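Local atomic coordinates of protease Do-like 2, chloroplastic (Arabidopsis thaliana, PDB entry 4FLN), a protein that acts as a chloroplast serine protease that makes the primary cleavage of the photodamaged D1 protein of photosystem II. Residues 438-443 / 468-473; 462-467 / 474-479. All coordinates share one frame; numbering follows the deposited sequence.

Interaction 1. Residues 438-443 / 468-473; sequences QVLKFN and EFEDNY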
ATOM      1  N   GLN B 438      31.085   6.528 -14.683  1.00 45.43           N
ATOM      2  CA  GLN B 438      32.379   6.945 -14.178  1.00 47.79           C
ATOM      3  C   GLN B 438      33.354   7.115 -15.338  1.00 53.20           C
ATOM      4  O   GLN B 438      33.483   6.220 -16.167  1.00 52.28           O
ATOM      5  CB  GLN B 438      32.928   5.921 -13.184  1.00 33.29           C
ATOM      6  CG  GLN B 438      34.205   6.378 -12.516  1.00 37.46           C
ATOM      7  CD  GLN B 438      34.883   5.283 -11.715  1.00 44.35           C
ATOM      8  OE1 GLN B 438      34.324   4.211 -11.510  1.00 37.42           O
ATOM      9  NE2 GLN B 438      36.104   5.553 -11.258  1.00 47.75           N
ATOM     10  N   VAL B 439      34.023   8.266 -15.405  1.00 53.20           N
ATOM     11  CA  VAL B 439      35.128   8.454 -16.344  1.00 50.88           C
ATOM     12  C   VAL B 439      36.441   7.993 -15.743  1.00 50.34           C
ATOM     13  O   VAL B 439      36.788   8.379 -14.632  1.00 56.03           O
ATOM     14  CB  VAL B 439      35.322   9.919 -16.767  1.00 46.06           C
ATOM     15  CG1 VAL B 439      34.729  10.157 -18.137  1.00 48.22           C
ATOM     16  CG2 VAL B 439      34.751  10.866 -15.729  1.00 46.37           C
ATOM     17  N   LEU B 440      37.173   7.186 -16.504  1.00 49.23           N
ATOM     18  CA  LEU B 440      38.461   6.650 -16.078  1.00 49.59           C
ATOM     19  C   LEU B 440      39.624   7.415 -16.695  1.00 50.85           C
ATOM     20  O   LEU B 440      40.447   7.981 -15.990  1.00 58.09           O
ATOM     21  CB  LEU B 440      38.556   5.165 -16.416  1.00 49.60           C
ATOM     22  CG  LEU B 440      37.400   4.374 -15.801  1.00 50.60           C
ATOM     23  CD1 LEU B 440      37.511   2.896 -16.124  1.00 41.46           C
ATOM     24  CD2 LEU B 440      37.330   4.607 -14.286  1.00 49.63           C
ATOM     25  N   LYS B 441      39.703   7.407 -18.015  1.00 55.94           N
ATOM     26  CA  LYS B 441      40.788   8.085 -18.703  1.00 59.36           C
ATOM     27  C   LYS B 441      40.303   9.242 -19.562  1.00 58.64           C
ATOM     28  O   LYS B 441      39.159   9.274 -20.018  1.00 54.17           O
ATOM     29  CB  LYS B 441      41.583   7.099 -19.564  1.00 58.49           C
ATOM     30  CG  LYS B 441      42.004   5.850 -18.818  1.00 62.13           C
ATOM     31  CD  LYS B 441      43.033   5.040 -19.585  1.00 70.49           C
ATOM     32  CE  LYS B 441      43.202   3.664 -18.955  1.00 76.36           C
ATOM     33  NZ  LYS B 441      44.504   3.023 -19.298  1.00 80.09           N
ATOM     34  N   PHE B 442      41.199  10.200 -19.753  1.00 60.81           N
ATOM     35  CA  PHE B 442      41.031  11.254 -20.736  1.00 59.06           C
ATOM     36  C   PHE B 442      42.281  11.280 -21.601  1.00 56.22           C
ATOM     37  O   PHE B 442      43.394  11.455 -21.092  1.00 54.24           O
ATOM     38  CB  PHE B 442      40.834  12.611 -20.062  1.00 57.47           C
ATOM     39  CG  PHE B 442      40.936  13.771 -21.008  1.00 57.59           C
ATOM     40  CD1 PHE B 442      39.803  14.298 -21.605  1.00 59.14           C
ATOM     41  CD2 PHE B 442      42.169  14.331 -21.311  1.00 62.24           C
ATOM     42  CE1 PHE B 442      39.897  15.366 -22.480  1.00 63.21           C
ATOM     43  CE2 PHE B 442      42.269  15.400 -22.188  1.00 63.23           C
ATOM     44  CZ  PHE B 442      41.132  15.919 -22.771  1.00 63.16           C
ATOM     45  N   ASN B 443      42.095  11.089 -22.903  1.00 55.65           N
ATOM     46  CA  ASN B 443      43.210  11.054 -23.843  1.00 54.95           C
ATOM     47  C   ASN B 443      44.356  10.173 -23.345  1.00 53.97           C
ATOM     48  O   ASN B 443      45.529  10.526 -23.470  1.00 49.89           O
ATOM     49  CB  ASN B 443      43.695  12.469 -24.164  1.00 49.52           C
ATOM     50  CG  ASN B 443      42.688  13.253 -24.988  1.00 72.91           C
ATOM     51  OD1 ASN B 443      41.550  12.815 -25.184  1.00 81.55           O
ATOM     52  ND2 ASN B 443      43.100  14.416 -25.477  1.00 77.31           N
ATOM     53  N   GLU B 468      37.325   7.681 -21.888  1.00 41.66           N
ATOM     54  CA  GLU B 468      37.057   6.266 -21.647  1.00 42.21           C
ATOM     55  C   GLU B 468      36.298   6.070 -20.344  1.00 40.73           C
ATOM     56  O   GLU B 468      36.759   6.481 -19.286  1.00 52.00           O
ATOM     57  CB  GLU B 468      38.350   5.453 -21.622  1.00 47.20           C
ATOM     58  CG  GLU B 468      39.006   5.307 -22.980  1.00 68.22           C
ATOM     59  CD  GLU B 468      40.419   4.751 -22.889  1.00 83.69           C
ATOM     60  OE1 GLU B 468      41.289   5.201 -23.677  1.00 78.61           O
ATOM     61  OE2 GLU B 468      40.654   3.870 -22.026  1.00 83.95           O
ATOM     62  N   PHE B 469      35.139   5.432 -20.415  1.00 33.00           N
ATOM     63  CA  PHE B 469      34.329   5.233 -19.218  1.00 37.21           C
ATOM     64  C   PHE B 469      34.478   3.831 -18.659  1.00 50.55           C
ATOM     65  O   PHE B 469      35.242   3.020 -19.186  1.00 48.48           O
ATOM     66  CB  PHE B 469      32.860   5.530 -19.501  1.00 37.57           C
ATOM     67  CG  PHE B 469      32.610   6.931 -19.942  1.00 44.78           C
ATOM     68  CD1 PHE B 469      32.093   7.859 -19.072  1.00 46.13           C
ATOM     69  CD2 PHE B 469      32.914   7.327 -21.230  1.00 55.57           C
ATOM     70  CE1 PHE B 469      31.867   9.152 -19.478  1.00 53.40           C
ATOM     71  CE2 PHE B 469      32.693   8.622 -21.642  1.00 55.65           C
ATOM     72  CZ  PHE B 469      32.172   9.537 -20.763  1.00 55.44           C
ATOM     73  N   GLU B 470      33.720   3.558 -17.599  1.00 65.40           N
ATOM     74  CA  GLU B 470      33.841   2.327 -16.828  1.00 75.58           C
ATOM     75  C   GLU B 470      33.530   1.072 -17.631  1.00 71.13           C
ATOM     76  O   GLU B 470      34.243   0.078 -17.529  1.00 78.07           O
ATOM     77  CB  GLU B 470      32.954   2.395 -15.577  1.00 91.42           C
ATOM     78  CG  GLU B 470      32.865   1.090 -14.772  1.00103.54           C
ATOM     79  CD  GLU B 470      34.175   0.683 -14.095  1.00110.46           C
ATOM     80  OE1 GLU B 470      35.238   1.257 -14.417  1.00115.58           O
ATOM     81  OE2 GLU B 470      34.138  -0.224 -13.233  1.00109.05           O
ATOM     82  N   ASP B 471      32.468   1.121 -18.426  1.00 69.09           N
ATOM     83  CA  ASP B 471      32.081  -0.012 -19.268  1.00 68.82           C
ATOM     84  C   ASP B 471      33.151  -0.349 -20.321  1.00 69.40           C
ATOM     85  O   ASP B 471      33.107  -1.394 -20.959  1.00 68.54           O
ATOM     86  CB  ASP B 471      30.731   0.268 -19.943  1.00 55.07           C
ATOM     87  N   ASN B 472      34.128   0.536 -20.462  1.00 72.53           N
ATOM     88  CA  ASN B 472      35.057   0.508 -21.582  1.00 73.26           C
ATOM     89  C   ASN B 472      34.448   1.260 -22.767  1.00 62.44           C
ATOM     90  O   ASN B 472      35.068   1.405 -23.823  1.00 54.17           O
ATOM     91  CB  ASN B 472      35.490  -0.910 -21.948  1.00 78.43           C
ATOM     92  CG  ASN B 472      36.816  -0.937 -22.700  1.00 89.87           C
ATOM     93  OD1 ASN B 472      37.597   0.017 -22.651  1.00 79.71           O
ATOM     94  ND2 ASN B 472      37.074  -2.036 -23.399  1.00 99.77           N
ATOM     95  N   TYR B 473      33.225   1.745 -22.563  1.00 50.42           N
ATOM     96  CA  TYR B 473      32.613   2.711 -23.469  1.00 44.22           C
ATOM     97  C   TYR B 473      33.560   3.900 -23.720  1.00 46.64           C
ATOM     98  O   TYR B 473      34.229   4.368 -22.800  1.00 48.41           O
ATOM     99  CB  TYR B 473      31.304   3.212 -22.863  1.00 29.77           C
ATOM    100  CG  TYR B 473      30.413   3.951 -23.830  1.00 45.85           C
ATOM    101  CD1 TYR B 473      29.323   3.323 -24.415  1.00 55.23           C
ATOM    102  CD2 TYR B 473      30.656   5.278 -24.162  1.00 58.09           C
ATOM    103  CE1 TYR B 473      28.496   3.990 -25.302  1.00 61.99           C
ATOM    104  CE2 TYR B 473      29.834   5.961 -25.053  1.00 66.15           C
ATOM    105  CZ  TYR B 473      28.752   5.308 -25.622  1.00 73.19           C
ATOM    106  OH  TYR B 473      27.920   5.966 -26.510  1.00 77.49           O
TER
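V439 and F469 meet as a non-hydrogen-bonded antiparallel pair, and the F469 side chain can be traced atom by atom against its neighbours. Its CB sits 3.5 Å from Q438 O, the backbone oxygen beside which the side chain sets out. With CG anti to the carbonyl carbon and beside its own backbone N (chi1 -61°), the ring passes that oxygen and presents a face to V439. CD1 still borders Q438 O, while CE1 is the ring atom nearest V439 CG1, at 3.3 Å. CZ completes the contact, and the methyl lies over one face, 3.8 Å from the F469 ring centroid to V439 CG1, a CH-pi contact. The two side chains lie side by side and point the same way, and L419 of strand 417-422 packs on the ring as well.

On the other face of the sheet, K441 and E468 cross without a salt bridge: E468 OE2 lies beside K441 CD at 3.6 Å, but 4.8 Å from K441 NZ. The E470 chain bends at chi2 and brings OE1 against the L440 methyls, CD1 nearer than CD2. Q438 OE1 accepts a hydrogen bond from K403 NZ, which also forms a long, weak ion pair with E470 OE2.

The backbone shows an irregular pairing. E468 O receives L440 N at 2.9 Å, nearly straight at 161°, and K441 N more weakly at 3.3 Å; E468 N returns a bond to K441 O. E470 N reaches Q438 O only through a weak, bent bond. Two residues therefore face one, L440 taking a helix-like psi of -61°, and the register slips by one between V439 and K441. These are the marks of a classic beta bulge, here where strands 437-442 and 464-469 of the second PDZ domain pair and the latter passes into a type I turn, F469 to N472.

Interaction 2. Residues 462-467 / 474-479; sequences DKYLVF and VAVLER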
ATOM      1  N   ASP B 462      44.817  18.794 -28.446  1.00 79.05           N
ATOM      2  CA  ASP B 462      44.700  17.684 -29.399  1.00 70.39           C
ATOM      3  C   ASP B 462      43.481  17.740 -30.288  1.00 71.37           C
ATOM      4  O   ASP B 462      42.568  18.532 -30.072  1.00 71.40           O
ATOM      5  CB  ASP B 462      44.661  16.352 -28.662  1.00 70.25           C
ATOM      6  CG  ASP B 462      46.029  15.872 -28.270  1.00 77.70           C
ATOM      7  OD1 ASP B 462      46.974  16.102 -29.062  1.00 84.72           O
ATOM      8  OD2 ASP B 462      46.152  15.269 -27.173  1.00 62.66           O
ATOM      9  N   LYS B 463      43.448  16.826 -31.248  1.00 75.44           N
ATOM     10  CA  LYS B 463      42.405  16.816 -32.259  1.00 73.64           C
ATOM     11  C   LYS B 463      41.088  16.451 -31.599  1.00 66.42           C
ATOM     12  O   LYS B 463      40.088  17.152 -31.746  1.00 62.13           O
ATOM     13  CB  LYS B 463      42.756  15.811 -33.359  1.00 77.22           C
ATOM     14  CG  LYS B 463      41.663  15.576 -34.397  1.00 80.66           C
ATOM     15  CD  LYS B 463      41.226  16.860 -35.080  1.00 82.53           C
ATOM     16  CE  LYS B 463      40.304  16.567 -36.256  1.00 85.85           C
ATOM     17  NZ  LYS B 463      39.775  17.812 -36.880  1.00 87.93           N
ATOM     18  N   TYR B 464      41.111  15.361 -30.842  1.00 59.17           N
ATOM     19  CA  TYR B 464      39.907  14.860 -30.206  1.00 56.08           C
ATOM     20  C   TYR B 464      39.962  14.908 -28.680  1.00 61.94           C
ATOM     21  O   TYR B 464      41.032  14.869 -28.066  1.00 60.90           O
ATOM     22  CB  TYR B 464      39.635  13.428 -30.660  1.00 60.85           C
ATOM     23  CG  TYR B 464      39.508  13.262 -32.159  1.00 65.60           C
ATOM     24  CD1 TYR B 464      40.504  12.629 -32.894  1.00 64.51           C
ATOM     25  CD2 TYR B 464      38.390  13.729 -32.833  1.00 70.08           C
ATOM     26  CE1 TYR B 464      40.392  12.471 -34.257  1.00 68.65           C
ATOM     27  CE2 TYR B 464      38.267  13.577 -34.196  1.00 81.16           C
ATOM     28  CZ  TYR B 464      39.270  12.948 -34.907  1.00 79.86           C
ATOM     29  OH  TYR B 464      39.144  12.799 -36.272  1.00 81.17           O
ATOM     30  N   LEU B 465      38.787  15.001 -28.075  1.00 62.93           N
ATOM     31  CA  LEU B 465      38.648  14.771 -26.651  1.00 56.62           C
ATOM     32  C   LEU B 465      38.187  13.329 -26.479  1.00 56.26           C
ATOM     33  O   LEU B 465      37.059  12.984 -26.835  1.00 64.63           O
ATOM     34  CB  LEU B 465      37.616  15.739 -26.064  1.00 55.49           C
ATOM     35  CG  LEU B 465      37.961  17.234 -26.150  1.00 54.44           C
ATOM     36  CD1 LEU B 465      36.812  18.091 -25.642  1.00 42.23           C
ATOM     37  CD2 LEU B 465      39.233  17.551 -25.379  1.00 53.65           C
ATOM     38  N   VAL B 466      39.059  12.479 -25.945  1.00 49.69           N
ATOM     39  CA  VAL B 466      38.718  11.066 -25.784  1.00 52.38           C
ATOM     40  C   VAL B 466      38.421  10.686 -24.328  1.00 53.10           C
ATOM     41  O   VAL B 466      39.295  10.744 -23.472  1.00 65.56           O
ATOM     42  CB  VAL B 466      39.825  10.138 -26.346  1.00 44.46           C
ATOM     43  CG1 VAL B 466      39.407   8.694 -26.227  1.00 37.26           C
ATOM     44  CG2 VAL B 466      40.118  10.476 -27.790  1.00 36.65           C
ATOM     45  N   PHE B 467      37.180  10.296 -24.061  1.00 45.90           N
ATOM     46  CA  PHE B 467      36.766   9.899 -22.724  1.00 38.77           C
ATOM     47  C   PHE B 467      36.522   8.402 -22.663  1.00 46.31           C
ATOM     48  O   PHE B 467      35.612   7.905 -23.315  1.00 53.44           O
ATOM     49  CB  PHE B 467      35.476  10.619 -22.344  1.00 38.65           C
ATOM     50  CG  PHE B 467      35.614  12.118 -22.251  1.00 51.20           C
ATOM     51  CD1 PHE B 467      35.232  12.931 -23.311  1.00 48.58           C
ATOM     52  CD2 PHE B 467      36.114  12.715 -21.097  1.00 42.07           C
ATOM     53  CE1 PHE B 467      35.349  14.307 -23.229  1.00 42.76           C
ATOM     54  CE2 PHE B 467      36.236  14.086 -21.014  1.00 41.42           C
ATOM     55  CZ  PHE B 467      35.855  14.886 -22.086  1.00 43.55           C
ATOM     56  N   VAL B 474      33.625   4.371 -24.966  1.00 46.30           N
ATOM     57  CA  VAL B 474      34.469   5.516 -25.327  1.00 46.47           C
ATOM     58  C   VAL B 474      33.711   6.618 -26.057  1.00 55.22           C
ATOM     59  O   VAL B 474      33.129   6.388 -27.112  1.00 71.48           O
ATOM     60  CB  VAL B 474      35.659   5.112 -26.232  1.00 45.52           C
ATOM     61  CG1 VAL B 474      35.263   3.995 -27.174  1.00 52.09           C
ATOM     62  CG2 VAL B 474      36.130   6.309 -27.036  1.00 46.57           C
ATOM     63  N   ALA B 475      33.737   7.824 -25.506  1.00 54.41           N
ATOM     64  CA  ALA B 475      33.150   8.968 -26.187  1.00 52.88           C
ATOM     65  C   ALA B 475      34.250   9.801 -26.806  1.00 54.12           C
ATOM     66  O   ALA B 475      35.142  10.277 -26.106  1.00 57.09           O
ATOM     67  CB  ALA B 475      32.353   9.810 -25.222  1.00 53.63           C
ATOM     68  N   VAL B 476      34.195   9.978 -28.119  1.00 42.20           N
ATOM     69  CA  VAL B 476      35.158  10.839 -28.772  1.00 51.73           C
ATOM     70  C   VAL B 476      34.460  12.094 -29.237  1.00 56.42           C
ATOM     71  O   VAL B 476      33.356  12.034 -29.776  1.00 47.27           O
ATOM     72  CB  VAL B 476      35.854  10.150 -29.964  1.00 51.26           C
ATOM     73  CG1 VAL B 476      36.446  11.187 -30.897  1.00 49.67           C
ATOM     74  CG2 VAL B 476      36.937   9.205 -29.469  1.00 45.26           C
ATOM     75  N   LEU B 477      35.109  13.231 -29.008  1.00 58.47           N
ATOM     76  CA  LEU B 477      34.579  14.514 -29.438  1.00 57.72           C
ATOM     77  C   LEU B 477      35.671  15.339 -30.076  1.00 62.86           C
ATOM     78  O   LEU B 477      36.845  15.173 -29.749  1.00 67.73           O
ATOM     79  CB  LEU B 477      33.985  15.267 -28.257  1.00 58.90           C
ATOM     80  CG  LEU B 477      32.740  14.573 -27.720  1.00 60.54           C
ATOM     81  CD1 LEU B 477      32.963  14.117 -26.292  1.00 61.79           C
ATOM     82  CD2 LEU B 477      31.556  15.504 -27.823  1.00 64.33           C
ATOM     83  N   GLU B 478      35.282  16.222 -30.990  1.00 66.55           N
ATOM     84  CA  GLU B 478      36.240  17.100 -31.657  1.00 74.51           C
ATOM     85  C   GLU B 478      36.439  18.417 -30.890  1.00 68.56           C
ATOM     86  O   GLU B 478      35.479  19.152 -30.639  1.00 56.10           O
ATOM     87  CB  GLU B 478      35.790  17.379 -33.088  1.00 81.28           C
ATOM     88  CG  GLU B 478      36.936  17.528 -34.056  1.00 95.52           C
ATOM     89  CD  GLU B 478      36.546  18.278 -35.313  1.00107.58           C
ATOM     90  OE1 GLU B 478      37.337  19.148 -35.745  1.00112.66           O
ATOM     91  OE2 GLU B 478      35.457  17.999 -35.864  1.00105.13           O
ATOM     92  N   ARG B 479      37.687  18.715 -30.529  1.00 69.80           N
ATOM     93  CA  ARG B 479      37.988  19.886 -29.697  1.00 72.62           C
ATOM     94  C   ARG B 479      37.383  21.193 -30.200  1.00 75.15           C
ATOM     95  O   ARG B 479      36.659  21.866 -29.465  1.00 71.69           O
ATOM     96  CB  ARG B 479      39.498  20.065 -29.513  1.00 70.27           C
ATOM     97  CG  ARG B 479      40.031  19.474 -28.222  1.00 76.19           C
ATOM     98  CD  ARG B 479      41.434  19.959 -27.896  1.00 70.18           C
ATOM     99  NE  ARG B 479      41.503  21.411 -27.878  1.00 73.20           N
ATOM    100  CZ  ARG B 479      42.129  22.134 -28.796  1.00 73.81           C
ATOM    101  NH1 ARG B 479      42.754  21.539 -29.800  1.00 70.02           N
ATOM    102  NH2 ARG B 479      42.144  23.453 -28.705  1.00 75.82           N
TER
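K463 NZ and E478 OE1 form a salt bridge of 3.0 Å at the open end of a beta hairpin, the lysine coming from above the carboxylate plane, 63° out of it. In K463, chi1 (173°) sets CG anti to the backbone N and over one face of the Y464 ring, toward its rim; the bend at chi2 then carries NZ across to the glutamate. Beside this pair, R479 N bonds to K463 O at 3.1 Å, tying the first residue of helix 479-493 to the hairpin. A lysine in place of E478 would probably cost K463 its salt-bridge partner and set two positive groups close together.

Along the strands toward the turn, L465 pairs with L477 and F467 with A475 through two reciprocal bonds each, F467 N to A475 O being almost straight at 176°. V466 CG2 packs on V476 CG2 at 3.8 Å, on the same face as Y464 and E478. The edge of the F467 ring meets L477 CD1 on the reverse face, where the rings of F442 and F380 also meet that phenylalanine. Y464 OH bonds to E269 of the second subunit. One face is thus largely apolar and turned into the domain, whereas the other combines valines with polar groups suited to a subunit interface.

How the interactions relate
Interactions 1 and 2 share strand 464-469, whose two sides pair with strand 437-442 and strand 474-478, and their centres lie about 12 Å apart. Two residues of 438-443 bridge them. N443 OD1 is 2.6 Å from V466 N, a probable side-chain-to-backbone hydrogen bond just past the end of strand 437-442, and F442 CZ packs 3.6 Å from L465 CD2, its ring meeting F467 edge-to-face. Both contacts also reach the second subunit, N472 and V474 each packing on its R282. Neither lies near H91, D122 and S200, the probable charge relay; both are structural packing of one PDZ sheet, at its contact with a second subunit of the hexamer.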